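Amine Dehydrogenase (Pseudomonas putida, PDB 1JMX) probably serves in electron transfer, its chain carrying two covalently attached heme c groups alongside three beta-rich domains. Local coordinates at residues A[259-264]-A[275-280]; A[236-241]-A[251-256]; A[297-302]-A[335-340]. One frame throughout, in Å; residues are numbered along the deposited sequence.

Contact 1 (A[259-264]-A[275-280]); sequences EMKGRM and DFTAVK
Met260 and Gly262 pair with Ala278 and Phe276 in the last beta hairpin of a closed, antiparallel eight-stranded barrel. Each of the two hydrogen-bonded pairs is joined by two backbone bonds, Met260 N to Ala278 O and back, and Gly262 N to Phe276 O, at 2.9 Å, and back. The short strand axes run at 146° to each other, a marked twist.

Glu259 leans over its neighbour strand on the face it shares with Lys261, Thr277 and Val279. Its CB stays 4.0 Å from Ala278 O. Its CG, set opposite the backbone N (chi1 -158°), drops nearer, to 3.4 Å from the same Ala278 O, and also brushes CG2 of Val279. From there the chain runs out extended, and at its tip OE2 forms a salt bridge with Lys261 NZ, two residues along the same strand, while OE1 has a long, weak ion pair with Arg285. Lys261, kinked at chi2 and chi3, reaches back to that carboxylate and passes its CG beside Thr277 OG1.

The other face looks into the barrel. Phe276 hangs from a CB 3.7 Å from Gly262 O, and a glycine in the facing position places no side chain beside the ring. Met264 SD comes to the ring obliquely, 5.0 Å from the Phe276 centroid, a Met-aromatic contact; the rings of Phe253 and Phe186 meet Phe276 as well.

At the far end the charges of Arg263 and Asp275 do not touch directly. Arg263 NH2 bonds to Asp270 O and Asp275 OD1 pairs with Arg85, while one water, lying in the guanidinium plane, accepts from Arg263 NE (2.9 Å) and donates to Asp275 OD1.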
# COMPACT_ATOMS: atom_id res chain seq x y z
N GLU A 259 19.67 17.76 23.62
CA GLU A 259 18.53 16.94 23.93
C GLU A 259 18.27 16.07 22.71
O GLU A 259 18.36 16.54 21.58
CB GLU A 259 17.34 17.85 24.19
CG GLU A 259 16.22 17.24 25.01
CD GLU A 259 15.02 18.17 25.15
OE1 GLU A 259 13.90 17.67 25.39
OE2 GLU A 259 15.19 19.40 25.02
N MET A 260 18.01 14.79 22.93
CA MET A 260 17.73 13.87 21.85
C MET A 260 16.33 13.32 21.96
O MET A 260 15.96 12.75 22.98
CB MET A 260 18.72 12.72 21.84
CG MET A 260 20.03 13.07 21.20
SD MET A 260 21.10 11.66 21.10
CE MET A 260 22.74 12.48 21.15
N LYS A 261 15.55 13.50 20.91
CA LYS A 261 14.19 13.00 20.92
C LYS A 261 13.96 12.16 19.69
O LYS A 261 14.38 12.52 18.59
CB LYS A 261 13.20 14.14 21.01
CG LYS A 261 13.06 14.66 22.42
CD LYS A 261 13.11 16.18 22.48
CE LYS A 261 14.52 16.69 22.21
NZ LYS A 261 14.59 18.19 22.11
N GLY A 262 13.32 11.01 19.88
CA GLY A 262 13.05 10.14 18.77
C GLY A 262 12.51 8.78 19.17
O GLY A 262 11.80 8.63 20.17
N ARG A 263 12.89 7.78 18.40
CA ARG A 263 12.43 6.42 18.62
C ARG A 263 13.54 5.42 18.33
O ARG A 263 14.36 5.63 17.45
CB ARG A 263 11.23 6.16 17.72
CG ARG A 263 10.55 4.82 17.90
CD ARG A 263 9.25 4.79 17.12
NE ARG A 263 8.50 3.57 17.39
CZ ARG A 263 8.46 2.53 16.57
NH1 ARG A 263 9.13 2.54 15.43
NH2 ARG A 263 7.79 1.45 16.94
N MET A 264 13.56 4.36 19.13
CA MET A 264 14.54 3.30 18.97
C MET A 264 13.74 2.04 18.72
O MET A 264 12.91 1.67 19.55
CB MET A 264 15.36 3.17 20.24
CG MET A 264 16.84 3.02 20.01
SD MET A 264 17.71 2.95 21.57
CE MET A 264 18.71 1.52 21.30
N ASP A 275 9.73 4.78 22.78
CA ASP A 275 9.84 6.22 22.65
C ASP A 275 11.13 6.54 23.36
O ASP A 275 11.48 5.89 24.35
CB ASP A 275 8.66 6.92 23.32
CG ASP A 275 7.39 6.77 22.52
OD1 ASP A 275 7.48 6.44 21.32
OD2 ASP A 275 6.30 6.99 23.08
N PHE A 276 11.85 7.54 22.88
CA PHE A 276 13.13 7.84 23.47
C PHE A 276 13.42 9.32 23.61
O PHE A 276 13.36 10.08 22.65
CB PHE A 276 14.21 7.15 22.63
CG PHE A 276 15.60 7.31 23.17
CD1 PHE A 276 16.22 6.25 23.81
CD2 PHE A 276 16.31 8.48 22.96
CE1 PHE A 276 17.55 6.35 24.23
CE2 PHE A 276 17.63 8.59 23.37
CZ PHE A 276 18.26 7.53 24.00
N THR A 277 13.76 9.71 24.83
CA THR A 277 14.11 11.08 25.12
C THR A 277 15.36 11.03 25.98
O THR A 277 15.50 10.15 26.81
CB THR A 277 12.94 11.85 25.80
OG1 THR A 277 13.35 13.20 26.06
CG2 THR A 277 12.52 11.19 27.10
N ALA A 278 16.31 11.90 25.70
CA ALA A 278 17.56 11.92 26.45
C ALA A 278 18.03 13.35 26.65
O ALA A 278 17.58 14.27 25.96
CB ALA A 278 18.64 11.10 25.74
N VAL A 279 18.94 13.53 27.61
CA VAL A 279 19.48 14.84 27.92
C VAL A 279 20.98 14.71 28.19
O VAL A 279 21.41 13.83 28.92
CB VAL A 279 18.77 15.46 29.14
CG1 VAL A 279 19.52 16.67 29.64
CG2 VAL A 279 17.37 15.87 28.75
N LYS A 280 21.76 15.61 27.59
CA LYS A 280 23.19 15.59 27.78
C LYS A 280 23.60 16.18 29.13
O LYS A 280 23.00 17.14 29.61
CB LYS A 280 23.90 16.35 26.67
CG LYS A 280 25.41 16.21 26.72
CD LYS A 280 26.09 17.10 25.69
CE LYS A 280 27.62 17.02 25.80
NZ LYS A 280 28.12 17.49 27.13
O HOH W 1 7.61 3.72 20.11

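Contact 2 (A[236-241]-A[251-256]); sequences YEWRGN and QVFAAL
Trp238 and Phe253 lie side by side, their planes only 9° apart but slid so far that the rings barely overlap, with Trp238 CD1 3.4 Å from Phe253 CD2. The indole swings to this place with CG opposite the backbone N (chi1 173°). Gln251 CB rests over the rim of one Phe253 face. Nearer the strand end, Tyr236 CB packs against Leu256 CD2.

Outward, Trp238 NE1 donates within its ring plane to Gln251 OE1 at 3.0 Å, satisfying a buried indole N-H. On the opposite face of the hairpin, Val252 CG1 sits 3.7 Å over the centre of the Arg239 guanidinium, whose NH1 and NH2 both grip Glu237 OE1 and whose NH2 also pairs with Glu35. A leucine in place of Arg239 would probably leave Glu35 and Glu237 without this shared cation and Val252 without its flat cover.

Tyr236 and Glu237 form a classic beta bulge opposite Tyr233 of strand 223-233. Across the barrel, Trp238 touches Val202; outside, Glu35 belongs to helix 34-48 of the heme-binding region, and Trp170 of helix 165-173 meets the Tyr236 ring.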
# COMPACT_ATOMS: atom_id res chain seq x y z
N TYR A 236 21.78 17.58 13.04
CA TYR A 236 20.79 17.20 14.04
C TYR A 236 20.16 15.82 13.82
O TYR A 236 19.73 15.19 14.77
CB TYR A 236 19.69 18.26 14.18
CG TYR A 236 18.64 18.26 13.08
CD1 TYR A 236 17.35 17.78 13.32
CD2 TYR A 236 18.94 18.75 11.81
CE1 TYR A 236 16.38 17.80 12.32
CE2 TYR A 236 17.98 18.77 10.80
CZ TYR A 236 16.71 18.30 11.06
OH TYR A 236 15.75 18.35 10.08
N GLU A 237 20.14 15.36 12.57
CA GLU A 237 19.55 14.05 12.24
C GLU A 237 20.43 12.87 12.62
O GLU A 237 21.27 12.40 11.85
CB GLU A 237 19.16 13.98 10.76
CG GLU A 237 17.95 14.83 10.38
CD GLU A 237 16.62 14.28 10.90
OE1 GLU A 237 16.60 13.33 11.71
OE2 GLU A 237 15.57 14.81 10.48
N TRP A 238 20.19 12.38 13.83
CA TRP A 238 20.92 11.26 14.40
C TRP A 238 20.39 9.91 13.96
O TRP A 238 19.21 9.60 14.14
CB TRP A 238 20.87 11.38 15.93
CG TRP A 238 21.44 10.23 16.68
CD1 TRP A 238 20.82 9.04 16.96
CD2 TRP A 238 22.72 10.18 17.33
NE1 TRP A 238 21.63 8.26 17.75
CE2 TRP A 238 22.80 8.93 17.99
CE3 TRP A 238 23.80 11.06 17.41
CZ2 TRP A 238 23.93 8.55 18.73
CZ3 TRP A 238 24.91 10.69 18.15
CH2 TRP A 238 24.97 9.44 18.80
N ARG A 239 21.27 9.10 13.38
CA ARG A 239 20.91 7.76 12.93
C ARG A 239 21.89 6.78 13.55
O ARG A 239 23.08 6.85 13.29
CB ARG A 239 20.97 7.66 11.40
CG ARG A 239 19.94 8.51 10.70
CD ARG A 239 18.53 8.07 11.04
NE ARG A 239 17.55 8.91 10.38
CZ ARG A 239 17.24 10.14 10.78
NH1 ARG A 239 17.82 10.66 11.85
NH2 ARG A 239 16.38 10.86 10.08
N GLY A 240 21.39 5.86 14.35
CA GLY A 240 22.28 4.92 14.98
C GLY A 240 21.81 3.49 14.98
O GLY A 240 20.67 3.19 14.65
N ASN A 241 22.73 2.59 15.31
CA ASN A 241 22.43 1.18 15.39
C ASN A 241 23.12 0.66 16.63
O ASN A 241 24.34 0.75 16.76
CB ASN A 241 22.92 0.43 14.15
CG ASN A 241 22.43 -1.01 14.13
OD1 ASN A 241 23.07 -1.92 14.69
ND2 ASN A 241 21.27 -1.21 13.54
N GLN A 251 18.23 3.81 15.79
CA GLN A 251 17.90 4.99 16.56
C GLN A 251 17.68 6.12 15.58
O GLN A 251 18.56 6.45 14.80
CB GLN A 251 19.07 5.39 17.48
CG GLN A 251 19.50 4.35 18.49
CD GLN A 251 20.58 4.86 19.41
OE1 GLN A 251 21.51 5.55 18.98
NE2 GLN A 251 20.46 4.54 20.69
N VAL A 252 16.48 6.68 15.58
CA VAL A 252 16.17 7.80 14.71
C VAL A 252 15.78 8.94 15.65
O VAL A 252 14.64 9.02 16.13
CB VAL A 252 15.02 7.47 13.72
CG1 VAL A 252 14.64 8.70 12.92
CG2 VAL A 252 15.45 6.34 12.79
N PHE A 253 16.77 9.75 16.00
CA PHE A 253 16.55 10.87 16.91
C PHE A 253 16.86 12.19 16.23
O PHE A 253 17.50 12.23 15.17
CB PHE A 253 17.46 10.78 18.15
CG PHE A 253 17.43 9.46 18.86
CD1 PHE A 253 16.27 8.70 18.92
CD2 PHE A 253 18.58 8.96 19.46
CE1 PHE A 253 16.25 7.47 19.57
CE2 PHE A 253 18.57 7.73 20.11
CZ PHE A 253 17.41 6.99 20.17
N ALA A 254 16.39 13.25 16.85
CA ALA A 254 16.65 14.60 16.41
C ALA A 254 17.42 15.12 17.61
O ALA A 254 16.93 15.10 18.73
CB ALA A 254 15.36 15.37 16.25
N ALA A 255 18.69 15.44 17.38
CA ALA A 255 19.59 15.94 18.41
C ALA A 255 19.65 17.46 18.32
O ALA A 255 20.32 18.01 17.45
CB ALA A 255 20.98 15.34 18.24
N LEU A 256 18.94 18.12 19.23
CA LEU A 256 18.89 19.57 19.26
C LEU A 256 18.99 20.14 20.68
O LEU A 256 18.32 19.64 21.59
CB LEU A 256 17.58 20.04 18.63
CG LEU A 256 17.30 19.68 17.17
CD1 LEU A 256 15.83 19.92 16.85
CD2 LEU A 256 18.23 20.49 16.25

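Contact 3 (A[297-302]-A[335-340]); sequences GGESEI and KARAAA
Ser300 and Ala336 are a hydrogen-bonded antiparallel pair in which Ala336 N reaches Ser300 O at 2.8 Å and Ser300 N returns to Ala336 O at 2.9 Å. One step along, Ala338 N bonds to Gly298 O. That oxygen is also met by Arg337 CA, at 3.1 Å, in a CA-H...O contact. Beyond the strand ends a weak hydrogen bond runs from Gly297 N to Ala339 O. Gly297 has a positive phi of 75°, and a side chain there would press on Ala340 CA.

Above the ladder, Glu299, Glu301, Lys335 and Arg337 occupy one face. Glu299 bends at chi2 (-89°), folding its carboxylate back across the strand instead of outward. OE1 then lies 3.3 Å from Lys335 CG, the two side chains crossing at about a right angle, so the aliphatic stem of the lysine meets the carboxylate while NZ passes on toward Glu301 CG. OE1 is also 3.1 Å from Ala336 O, two acceptors facing each other. Arg337 NE, 4.0 Å from Glu299 OE1, falls short of a salt bridge; the arginine pairs through NH1 with Glu320 on strand 319-327.

The other face is mostly apolar: Ile302 CD1 packs on Ala336 CB at 4.3 Å, and the side chains of Ser300 and Ala338 touch Ile294 of strand 285-295. These strands belong to the mixed sheet of the third domain, in the E-set clan.

Backbone bonds therefore carry the cohesion between these strands, beside short alanine and serine side chains and Ile302 on the other face. The acids of one strand, facing the bases of the other, make no salt bridge across the pair, but the nearby positive charges would probably offset part of the repulsion between the Glu299 carboxylate and the Ala336 carbonyl oxygen.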
# COMPACT_ATOMS: atom_id res chain seq x y z
N GLY A 297 -3.17 5.58 49.25
CA GLY A 297 -3.12 4.53 50.25
C GLY A 297 -2.29 3.37 49.76
O GLY A 297 -2.56 2.21 50.10
N GLY A 298 -1.26 3.68 48.98
CA GLY A 298 -0.40 2.63 48.44
C GLY A 298 1.08 2.83 48.70
O GLY A 298 1.53 3.90 49.13
N GLU A 299 1.84 1.77 48.44
CA GLU A 299 3.29 1.74 48.61
C GLU A 299 3.86 1.40 47.23
O GLU A 299 3.44 0.41 46.61
CB GLU A 299 3.66 0.63 49.61
CG GLU A 299 4.29 1.12 50.91
CD GLU A 299 5.81 1.24 50.82
OE1 GLU A 299 6.33 2.37 50.88
OE2 GLU A 299 6.49 0.19 50.70
N SER A 300 4.81 2.20 46.75
CA SER A 300 5.39 1.96 45.44
C SER A 300 6.83 2.43 45.29
O SER A 300 7.21 3.47 45.84
CB SER A 300 4.54 2.62 44.35
OG SER A 300 5.15 2.52 43.08
N GLU A 301 7.61 1.65 44.55
CA GLU A 301 9.00 1.97 44.28
C GLU A 301 9.00 2.90 43.07
O GLU A 301 8.59 2.51 41.98
CB GLU A 301 9.79 0.70 43.96
CG GLU A 301 11.31 0.77 44.24
CD GLU A 301 12.14 1.27 43.06
OE1 GLU A 301 12.19 0.58 42.01
OE2 GLU A 301 12.77 2.36 43.20
N ILE A 302 9.34 4.16 43.30
CA ILE A 302 9.39 5.14 42.23
C ILE A 302 10.83 5.55 41.97
O ILE A 302 11.61 5.73 42.90
CB ILE A 302 8.57 6.38 42.58
CG1 ILE A 302 7.09 6.01 42.69
CG2 ILE A 302 8.74 7.45 41.52
CD1 ILE A 302 6.19 7.19 42.95
N LYS A 335 11.30 4.64 47.79
CA LYS A 335 10.10 3.94 48.16
C LYS A 335 9.17 5.06 48.55
O LYS A 335 9.58 5.99 49.25
CB LYS A 335 10.35 3.02 49.35
CG LYS A 335 9.29 1.96 49.51
CD LYS A 335 9.49 0.86 48.48
CE LYS A 335 10.77 0.06 48.78
NZ LYS A 335 10.96 -1.08 47.83
N ALA A 336 7.94 5.03 48.06
CA ALA A 336 7.00 6.08 48.39
C ALA A 336 5.72 5.47 48.90
O ALA A 336 5.44 4.29 48.67
CB ALA A 336 6.72 6.96 47.19
N ARG A 337 4.93 6.29 49.58
CA ARG A 337 3.67 5.84 50.13
C ARG A 337 2.71 7.01 50.09
O ARG A 337 3.06 8.09 50.52
CB ARG A 337 3.84 5.39 51.59
CG ARG A 337 2.62 4.70 52.18
CD ARG A 337 2.83 4.40 53.67
NE ARG A 337 4.13 3.77 53.93
CZ ARG A 337 5.02 4.23 54.81
NH1 ARG A 337 4.76 5.32 55.53
NH2 ARG A 337 6.18 3.60 54.96
N ALA A 338 1.54 6.78 49.51
CA ALA A 338 0.52 7.82 49.43
C ALA A 338 -0.50 7.50 50.52
O ALA A 338 -0.81 6.33 50.77
CB ALA A 338 -0.14 7.83 48.06
N ALA A 339 -0.98 8.54 51.20
CA ALA A 339 -1.97 8.35 52.25
C ALA A 339 -3.28 7.95 51.60
O ALA A 339 -3.54 8.34 50.45
CB ALA A 339 -2.16 9.65 53.04
N ALA A 340 -4.09 7.17 52.31
CA ALA A 340 -5.38 6.76 51.76
C ALA A 340 -6.26 8.00 51.62
O ALA A 340 -7.28 8.00 50.92
CB ALA A 340 -6.04 5.74 52.70

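Contacts 1 and 2 are successive hairpins of one barrel, their centres 8 Å apart. Strands 247-256 and 259-266 join them edge to edge, with a probable hydrogen bond of 2.8 Å from Ala254 N to Lys261 O. Inside, Phe276 CD2 of contact 1 meets Phe253 CZ of contact 2 at 3.3 Å, carrying the aromatic packing across both. Contact 3 belongs to another domain, centred 29 Å from contact 1 and 37 Å from contact 2, and touches neither. Contact 2 leans toward the hemes: the side chain of Glu237 is about 10 Å from that of Lys32, a residue that binds one of the hemes, whereas contacts 1 and 3 lie away from the heme sites.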